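Local coordinates for protein deoxyribose-phosphate aldolase (Toxoplasma gondii, PDB 4EIV) that is an enzyme of the aldolase class, folded as a closed eight-stranded parallel alpha/beta (TIM-type) barrel, at residues Ala65-Ile70 / Val107-Asp112; Ala114-Cys119 / Thr152-Leu157. One frame throughout, in Å; residues are numbered along the deposited sequence. Where two conformers were deposited one is given.

After the first two barrel strands, 30-34 and 59-62, the chain enters helix 67-74, passes through barrel strand 85-90, and returns along helix 99-111, where contact 1 closes a loop of 36 residues. Contact 2 opens only after that, with strand 116-120; two helices later, strand 152-156 pairs with it and closes a loop of 32 residues. The contacts therefore stand in series, neither nested nor crossed. Contact 1 ties two outer helices together, whereas contact 2 joins neighbouring strands of the barrel wall. Their centres lie about 14 Å apart, and the turn after helix 99-111 connects them: Ala109 O and Ala114 N are 3.0 Å apart, a probable hydrogen bond.

Contact 1 of 2, residues Ala65-Ile70 / Val107-Asp112; sequences AFVRFI and VGALKD
Arg68, near the start of helix 67-74, reaches across to Asp112, which follows Lys111 of helix 99-111 (CA atoms 4.9 Å apart). The arginine begins with its CB at 4.1 Å from Asp112 CB, an aliphatic approach. CG then stands anti to the backbone N (chi1 180°), and the chain runs extended until a bend at chi3 (-63°) brings the NE/NH2 edge of the guanidinium to OD1. NE gives only a weak hydrogen bond to Asp112 OD1, CZ lies 3.5 Å from that oxygen, and NH2 makes the main salt-bridge contact, 2.7 Å from the same OD1. The two flat groups stand nearly perpendicular (83°), and OD1 is met from above its carboxylate plane; with NE and NH2 sharing OD1 as well, this is not the coplanar pairing of two nitrogens with two oxygens. NH1 turns instead to a weak hydrogen bond with Gln72 OE1.

Asp112 OD2 is served by water: one molecule lies 2.6 Å from it and also accepts from Arg68 N, and a second donates to OD2 and accepts a weak bond from NE. Val67 CG1 lies 3.5 Å from both Asp112 O and Ala109 O, while Val67 CG2 and Ala109 CB form an apolar pair at 4.4 Å. Both residues also touch Ala88 of strand 85-90. The chemistry implies a graded interface, apolar against the barrel strand, charged and hydrated farther out.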
ATOM      1  N   ALA A  65     -24.078   2.062 -21.970  1.00 30.23           N
ATOM      2  CA  ALA A  65     -24.013   2.602 -23.352  1.00 31.42           C
ATOM      3  C   ALA A  65     -22.624   2.968 -23.864  1.00 31.87           C
ATOM      4  O   ALA A  65     -22.438   3.082 -25.068  1.00 33.15           O
ATOM      5  CB  ALA A  65     -24.922   3.809 -23.494  1.00 32.96           C
ATOM      6  N   PHE A  66     -21.654   3.160 -22.972  1.00 30.43           N
ATOM      7  CA  PHE A  66     -20.293   3.522 -23.411  1.00 31.12           C
ATOM      8  C   PHE A  66     -19.224   2.458 -23.207  1.00 31.58           C
ATOM      9  O   PHE A  66     -18.064   2.698 -23.537  1.00 32.83           O
ATOM     10  CB  PHE A  66     -19.861   4.869 -22.797  1.00 30.06           C
ATOM     11  CG  PHE A  66     -20.591   6.034 -23.384  1.00 32.17           C
ATOM     12  CD1 PHE A  66     -20.212   6.543 -24.615  1.00 34.55           C
ATOM     13  CD2 PHE A  66     -21.680   6.592 -22.748  1.00 33.68           C
ATOM     14  CE1 PHE A  66     -20.891   7.587 -25.195  1.00 36.83           C
ATOM     15  CE2 PHE A  66     -22.373   7.655 -23.330  1.00 36.09           C
ATOM     16  CZ  PHE A  66     -21.974   8.146 -24.559  1.00 37.00           C
ATOM     17  N   VAL A  67     -19.601   1.269 -22.739  1.00 30.85           N
ATOM     18  CA  VAL A  67     -18.637   0.186 -22.504  1.00 31.46           C
ATOM     19  C   VAL A  67     -17.976  -0.257 -23.818  1.00 32.48           C
ATOM     20  O   VAL A  67     -16.747  -0.288 -23.929  1.00 34.02           O
ATOM     21  CB  VAL A  67     -19.277  -1.027 -21.764  1.00 31.23           C
ATOM     22  CG1 VAL A  67     -18.299  -2.182 -21.609  1.00 33.13           C
ATOM     23  CG2 VAL A  67     -19.822  -0.597 -20.383  1.00 30.66           C
ATOM     24  N   ARG A  68     -18.792  -0.597 -24.820  1.00 33.00           N
ATOM     25  CA  ARG A  68     -18.263  -1.038 -26.110  1.00 34.90           C
ATOM     26  C   ARG A  68     -17.431   0.046 -26.777  1.00 35.07           C
ATOM     27  O   ARG A  68     -16.403  -0.259 -27.395  1.00 36.55           O
ATOM     28  CB  ARG A  68     -19.384  -1.496 -27.046  1.00 36.07           C
ATOM     29  CG  ARG A  68     -18.891  -1.960 -28.417  1.00 40.13           C
ATOM     30  CD  ARG A  68     -19.998  -2.627 -29.191  1.00 42.69           C
ATOM     31  NE  ARG A  68     -20.429  -3.827 -28.490  1.00 46.08           N
ATOM     32  CZ  ARG A  68     -19.923  -5.047 -28.676  1.00 49.31           C
ATOM     33  NH1 ARG A  68     -18.964  -5.254 -29.567  1.00 52.70           N
ATOM     34  NH2 ARG A  68     -20.387  -6.070 -27.960  1.00 49.89           N
ATOM     35  N   PHE A  69     -17.871   1.297 -26.671  1.00 34.69           N
ATOM     36  CA  PHE A  69     -17.111   2.413 -27.224  1.00 35.28           C
ATOM     37  C   PHE A  69     -15.683   2.412 -26.703  1.00 35.19           C
ATOM     38  O   PHE A  69     -14.731   2.462 -27.483  1.00 36.44           O
ATOM     39  CB  PHE A  69     -17.759   3.763 -26.915  1.00 35.30           C
ATOM     40  CG  PHE A  69     -16.874   4.933 -27.242  1.00 36.28           C
ATOM     41  CD1 PHE A  69     -16.571   5.249 -28.565  1.00 38.20           C
ATOM     42  CD2 PHE A  69     -16.310   5.701 -26.230  1.00 36.09           C
ATOM     43  CE1 PHE A  69     -15.746   6.321 -28.860  1.00 39.48           C
ATOM     44  CE2 PHE A  69     -15.493   6.770 -26.520  1.00 37.78           C
ATOM     45  CZ  PHE A  69     -15.206   7.082 -27.832  1.00 39.33           C
ATOM     46  N   ILE A  70     -15.535   2.321 -25.391  1.00 33.72           N
ATOM     47  CA  ILE A  70     -14.203   2.318 -24.792  1.00 33.68           C
ATOM     48  C   ILE A  70     -13.371   1.087 -25.196  1.00 34.64           C
ATOM     49  O   ILE A  70     -12.204   1.213 -25.611  1.00 36.06           O
ATOM     50  CB  ILE A  70     -14.290   2.378 -23.249  1.00 31.83           C
ATOM     51  CG1 ILE A  70     -14.866   3.723 -22.807  1.00 31.86           C
ATOM     52  CG2 ILE A  70     -12.889   2.147 -22.653  1.00 33.28           C
ATOM     53  CD1 ILE A  70     -15.286   3.751 -21.332  1.00 30.65           C
ATOM     54  N   VAL A 107     -25.560  -8.007 -17.711  1.00 33.74           N
ATOM     55  CA  VAL A 107     -25.182  -9.014 -18.694  1.00 35.54           C
ATOM     56  C   VAL A 107     -24.617  -8.361 -19.956  1.00 35.46           C
ATOM     57  O   VAL A 107     -23.561  -8.764 -20.473  1.00 36.72           O
ATOM     58  CB  VAL A 107     -26.383  -9.912 -19.081  1.00 36.47           C
ATOM     59  CG1 VAL A 107     -26.032 -10.819 -20.266  1.00 38.77           C
ATOM     60  CG2 VAL A 107     -26.844 -10.764 -17.906  1.00 37.60           C
ATOM     61  N   GLY A 108     -25.311  -7.343 -20.450  1.00 34.43           N
ATOM     62  CA  GLY A 108     -24.875  -6.658 -21.672  1.00 35.06           C
ATOM     63  C   GLY A 108     -23.567  -5.901 -21.489  1.00 34.69           C
ATOM     64  O   GLY A 108     -22.711  -5.885 -22.379  1.00 35.41           O
ATOM     65  N   ALA A 109     -23.397  -5.279 -20.329  1.00 33.62           N
ATOM     66  CA  ALA A 109     -22.186  -4.536 -20.047  1.00 33.25           C
ATOM     67  C   ALA A 109     -20.984  -5.469 -20.013  1.00 33.87           C
ATOM     68  O   ALA A 109     -19.918  -5.152 -20.567  1.00 34.15           O
ATOM     69  CB  ALA A 109     -22.315  -3.806 -18.723  1.00 31.23           C
ATOM     70  N   LEU A 110     -21.157  -6.634 -19.388  1.00 34.76           N
ATOM     71  CA  LEU A 110     -20.089  -7.621 -19.283  1.00 35.82           C
ATOM     72  C   LEU A 110     -19.752  -8.161 -20.688  1.00 36.82           C
ATOM     73  O   LEU A 110     -18.581  -8.290 -21.043  1.00 37.82           O
ATOM     74  CB  LEU A 110     -20.493  -8.749 -18.320  1.00 36.61           C
ATOM     75  CG  LEU A 110     -20.611  -8.288 -16.856  1.00 35.74           C
ATOM     76  CD1 LEU A 110     -21.369  -9.328 -16.019  1.00 38.97           C
ATOM     77  CD2 LEU A 110     -19.258  -7.954 -16.250  1.00 38.32           C
ATOM     78  N   LYS A 111     -20.772  -8.388 -21.507  1.00 36.99           N
ATOM     79  CA  LYS A 111     -20.564  -8.838 -22.893  1.00 39.35           C
ATOM     80  C   LYS A 111     -19.737  -7.825 -23.676  1.00 39.30           C
ATOM     81  O   LYS A 111     -18.857  -8.201 -24.470  1.00 40.59           O
ATOM     82  CB  LYS A 111     -21.919  -8.997 -23.590  1.00 40.27           C
ATOM     83  CG  LYS A 111     -21.875  -9.471 -25.031  1.00 45.47           C
ATOM     84  CD  LYS A 111     -23.231  -9.272 -25.715  1.00 49.53           C
ATOM     85  CE  LYS A 111     -24.420  -9.876 -24.926  1.00 51.19           C
ATOM     86  NZ  LYS A 111     -25.708  -9.772 -25.681  1.00 53.68           N
ATOM     87  N   ASP A 112     -20.043  -6.545 -23.464  1.00 37.97           N
ATOM     88  CA  ASP A 112     -19.364  -5.434 -24.132  1.00 38.49           C
ATOM     89  C   ASP A 112     -17.949  -5.148 -23.631  1.00 38.83           C
ATOM     90  O   ASP A 112     -17.278  -4.291 -24.198  1.00 39.67           O
ATOM     91  CB  ASP A 112     -20.227  -4.167 -24.064  1.00 37.97           C
ATOM     92  CG  ASP A 112     -21.509  -4.284 -24.888  1.00 39.48           C
ATOM     93  OD1 ASP A 112     -21.634  -5.241 -25.680  1.00 42.12           O
ATOM     94  OD2 ASP A 112     -22.404  -3.416 -24.751  1.00 40.42           O
TER
HETATM   95  O   HOH W   1     -21.726  -0.861 -24.642  1.00 36.38           O
HETATM   96  O   HOH W   2     -23.151  -2.739 -27.798  0.60 41.90           O

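Contact 2 of 2, residues Ala114-Cys119 / Thr152-Leu157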
ATOM      1  N   ALA A 114     -17.048  -4.867 -19.934  1.00 34.66           N
ATOM      2  CA  ALA A 114     -16.922  -4.280 -18.594  1.00 32.99           C
ATOM      3  C   ALA A 114     -16.177  -5.218 -17.653  1.00 33.07           C
ATOM      4  O   ALA A 114     -16.359  -6.436 -17.708  1.00 34.99           O
ATOM      5  CB  ALA A 114     -18.294  -3.978 -18.037  1.00 31.80           C
ATOM      6  N   ASP A 115     -15.347  -4.653 -16.789  1.00 32.34           N
ATOM      7  CA  ASP A 115     -14.582  -5.426 -15.824  1.00 31.99           C
ATOM      8  C   ASP A 115     -15.268  -5.539 -14.473  1.00 31.20           C
ATOM      9  O   ASP A 115     -15.038  -6.490 -13.730  1.00 32.44           O
ATOM     10  CB  ASP A 115     -13.223  -4.762 -15.611  1.00 32.21           C
ATOM     11  CG  ASP A 115     -12.443  -4.637 -16.887  1.00 32.96           C
ATOM     12  OD1 ASP A 115     -11.921  -5.666 -17.364  1.00 37.61           O
ATOM     13  OD2 ASP A 115     -12.376  -3.524 -17.427  1.00 34.15           O
ATOM     14  N   GLU A 116     -16.079  -4.543 -14.136  0.50 29.91           N
ATOM     15  CA  GLU A 116     -16.795  -4.516 -12.853  0.50 29.27           C
ATOM     16  C   GLU A 116     -18.170  -3.926 -13.082  0.50 28.06           C
ATOM     17  O   GLU A 116     -18.423  -3.286 -14.101  0.50 28.14           O
ATOM     18  CB  GLU A 116     -16.067  -3.671 -11.795  0.50 29.06           C
ATOM     19  CG  GLU A 116     -14.637  -4.083 -11.505  0.50 30.72           C
ATOM     20  CD  GLU A 116     -14.045  -3.401 -10.280  0.50 30.32           C
ATOM     21  OE1 GLU A 116     -14.808  -2.914  -9.411  0.50 29.06           O
ATOM     22  OE2 GLU A 116     -12.800  -3.380 -10.170  0.50 32.69           O
ATOM     23  N   ILE A 117     -19.054  -4.157 -12.119  1.00 27.35           N
ATOM     24  CA  ILE A 117     -20.412  -3.638 -12.150  1.00 27.05           C
ATOM     25  C   ILE A 117     -20.653  -2.817 -10.878  1.00 25.90           C
ATOM     26  O   ILE A 117     -20.273  -3.240  -9.793  1.00 26.54           O
ATOM     27  CB  ILE A 117     -21.455  -4.780 -12.225  1.00 27.45           C
ATOM     28  CG1 ILE A 117     -21.327  -5.560 -13.535  1.00 29.85           C
ATOM     29  CG2 ILE A 117     -22.888  -4.235 -12.083  1.00 27.24           C
ATOM     30  CD1 ILE A 117     -21.491  -4.714 -14.815  1.00 29.64           C
ATOM     31  N   GLU A 118     -21.265  -1.650 -11.038  0.50 24.90           N
ATOM     32  CA  GLU A 118     -21.617  -0.767  -9.916  0.50 24.03           C
ATOM     33  C   GLU A 118     -23.134  -0.607  -9.911  0.50 23.35           C
ATOM     34  O   GLU A 118     -23.691   0.107 -10.751  0.50 23.26           O
ATOM     35  CB  GLU A 118     -20.869   0.549 -10.054  0.50 24.26           C
ATOM     36  CG  GLU A 118     -19.346   0.302  -9.976  0.50 24.07           C
ATOM     37  CD  GLU A 118     -18.464   1.525 -10.148  0.50 24.79           C
ATOM     38  OE1 GLU A 118     -17.313   1.456  -9.670  0.50 25.65           O
ATOM     39  OE2 GLU A 118     -18.874   2.537 -10.756  0.50 25.73           O
ATOM     40  N   CYS A 119     -23.795  -1.247  -8.938  1.00 23.43           N
ATOM     41  CA  CYS A 119     -25.247  -1.336  -8.911  1.00 23.71           C
ATOM     42  C   CYS A 119     -25.874  -0.419  -7.851  1.00 23.49           C
ATOM     43  O   CYS A 119     -25.654  -0.610  -6.661  1.00 23.84           O
ATOM     44  CB  CYS A 119     -25.622  -2.793  -8.651  1.00 24.72           C
ATOM     45  SG  CYS A 119     -27.408  -3.097  -8.604  1.00 26.00           S
ATOM     46  N   THR A 152     -16.163  -8.273 -10.009  1.00 31.72           N
ATOM     47  CA  THR A 152     -16.505  -7.472  -8.857  1.00 30.98           C
ATOM     48  C   THR A 152     -17.823  -6.735  -9.019  1.00 28.19           C
ATOM     49  O   THR A 152     -18.045  -6.024 -10.017  1.00 28.81           O
ATOM     50  CB  THR A 152     -15.393  -6.430  -8.602  1.00 30.23           C
ATOM     51  OG1 THR A 152     -14.149  -7.102  -8.341  1.00 33.66           O
ATOM     52  CG2 THR A 152     -15.716  -5.511  -7.429  1.00 30.91           C
ATOM     53  N   LEU A 153     -18.681  -6.906  -8.016  1.00 26.54           N
ATOM     54  CA  LEU A 153     -19.957  -6.185  -7.910  1.00 26.67           C
ATOM     55  C   LEU A 153     -19.872  -5.185  -6.757  1.00 25.65           C
ATOM     56  O   LEU A 153     -19.745  -5.586  -5.578  1.00 25.75           O
ATOM     57  CB  LEU A 153     -21.138  -7.122  -7.639  1.00 27.31           C
ATOM     58  CG  LEU A 153     -22.515  -6.472  -7.437  1.00 26.59           C
ATOM     59  CD1 LEU A 153     -22.912  -5.633  -8.612  1.00 28.10           C
ATOM     60  CD2 LEU A 153     -23.560  -7.552  -7.142  1.00 28.01           C
ATOM     61  N   LYS A 154     -19.891  -3.900  -7.082  1.00 24.07           N
ATOM     62  CA  LYS A 154     -19.972  -2.847  -6.096  1.00 24.20           C
ATOM     63  C   LYS A 154     -21.446  -2.474  -5.947  1.00 23.21           C
ATOM     64  O   LYS A 154     -22.166  -2.393  -6.953  1.00 25.09           O
ATOM     65  CB  LYS A 154     -19.207  -1.625  -6.532  1.00 25.05           C
ATOM     66  CG  LYS A 154     -17.762  -1.863  -6.974  1.00 25.65           C
ATOM     67  CD  LYS A 154     -17.001  -0.588  -6.743  1.00 27.45           C
ATOM     68  CE  LYS A 154     -15.567  -0.567  -7.231  1.00 30.12           C
ATOM     69  NZ  LYS A 154     -15.498  -0.446  -8.722  1.00 31.14           N
ATOM     70  N   VAL A 155     -21.914  -2.316  -4.712  1.00 22.85           N
ATOM     71  CA  VAL A 155     -23.296  -1.899  -4.467  1.00 22.76           C
ATOM     72  C   VAL A 155     -23.260  -0.465  -3.921  1.00 22.40           C
ATOM     73  O   VAL A 155     -22.600  -0.177  -2.913  1.00 22.25           O
ATOM     74  CB  VAL A 155     -24.012  -2.858  -3.534  1.00 23.31           C
ATOM     75  CG1 VAL A 155     -25.447  -2.438  -3.290  1.00 22.69           C
ATOM     76  CG2 VAL A 155     -24.002  -4.256  -4.135  1.00 24.32           C
ATOM     77  N   VAL A 156     -23.975   0.424  -4.605  1.00 21.75           N
ATOM     78  CA  VAL A 156     -24.013   1.840  -4.326  1.00 21.91           C
ATOM     79  C   VAL A 156     -25.198   2.058  -3.399  1.00 22.47           C
ATOM     80  O   VAL A 156     -26.353   1.843  -3.778  1.00 22.97           O
ATOM     81  CB  VAL A 156     -24.105   2.638  -5.634  1.00 22.11           C
ATOM     82  CG1 VAL A 156     -23.980   4.061  -5.365  1.00 22.67           C
ATOM     83  CG2 VAL A 156     -23.065   2.194  -6.641  1.00 24.71           C
ATOM     84  N   LEU A 157     -24.916   2.571  -2.201  1.00 23.16           N
ATOM     85  CA  LEU A 157     -25.912   2.642  -1.142  1.00 23.73           C
ATOM     86  C   LEU A 157     -26.756   3.914  -1.092  1.00 25.85           C
ATOM     87  O   LEU A 157     -27.784   3.940  -0.397  1.00 27.91           O
ATOM     88  CB  LEU A 157     -25.213   2.474   0.213  1.00 24.04           C
ATOM     89  CG  LEU A 157     -24.460   1.170   0.436  1.00 24.25           C
ATOM     90  CD1 LEU A 157     -23.791   1.192   1.830  1.00 26.80           C
ATOM     91  CD2 LEU A 157     -25.353  -0.053   0.281  1.00 25.46           C
TER
HETATM   92  O   HOH W   3     -13.831  -7.637 -11.590  1.00 38.96           O
HETATM   93  O   HOH W   4     -11.780  -5.528  -7.861  1.00 38.49           O
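Strands 116-120 and 152-156 are the fourth and fifth of the parallel barrel, joined by a beta-alpha-beta crossover, and pair through Ile117, Cys119 and Lys154. Their axes approach to 4.6 Å and run 17° apart, the evidence for a parallel pair. Ile117 N donates to Thr152 O (3.0 Å), and Ile117 O accepts from Lys154 N (2.8 Å). Two residues on, Cys119 N reaches Lys154 O at 2.8 Å, while Cys119 O takes Val156 N at 2.8 Å. Ahead of Glu116, a water bridges Asp115 O and Thr152 N.

Lys154, Glu116, Glu118 and Thr152 share one face. The lysine chain lies alongside Glu118, pointing the same way, and crosses Glu116 obliquely; its final bend (chi4 75°) sets NZ between the two carboxylates. In the conformers described, one of two for each glutamate, NZ is 2.7 Å from Glu116 OE1, which it meets 44° out of the carboxylate plane. NZ lies 2.8 Å from Glu118 OE1, which offers its anti lone pair. This network continues across the interior: Glu116 OE2 pairs with Lys85 and Arg268, Glu118 OE1 has a salt bridge to Lys235, and Lys154 one to Glu31. Glu118 OE2 makes a hydrogen bond with Ser61 OG.

On the other face, Leu153 CD1 packs against Ile117 CG2 (3.7 Å) and also touches Cys119 CB. These side chains, with Val155, turn to helix 130-148, meeting Val148, Leu140, Val144 and Val141. The Glu/Lys interior is this protein's own feature; parallel strands joined by a beta-alpha-beta crossover, with side chains alternating between the interior and a covering helix, are the hallmark of the TIM barrel.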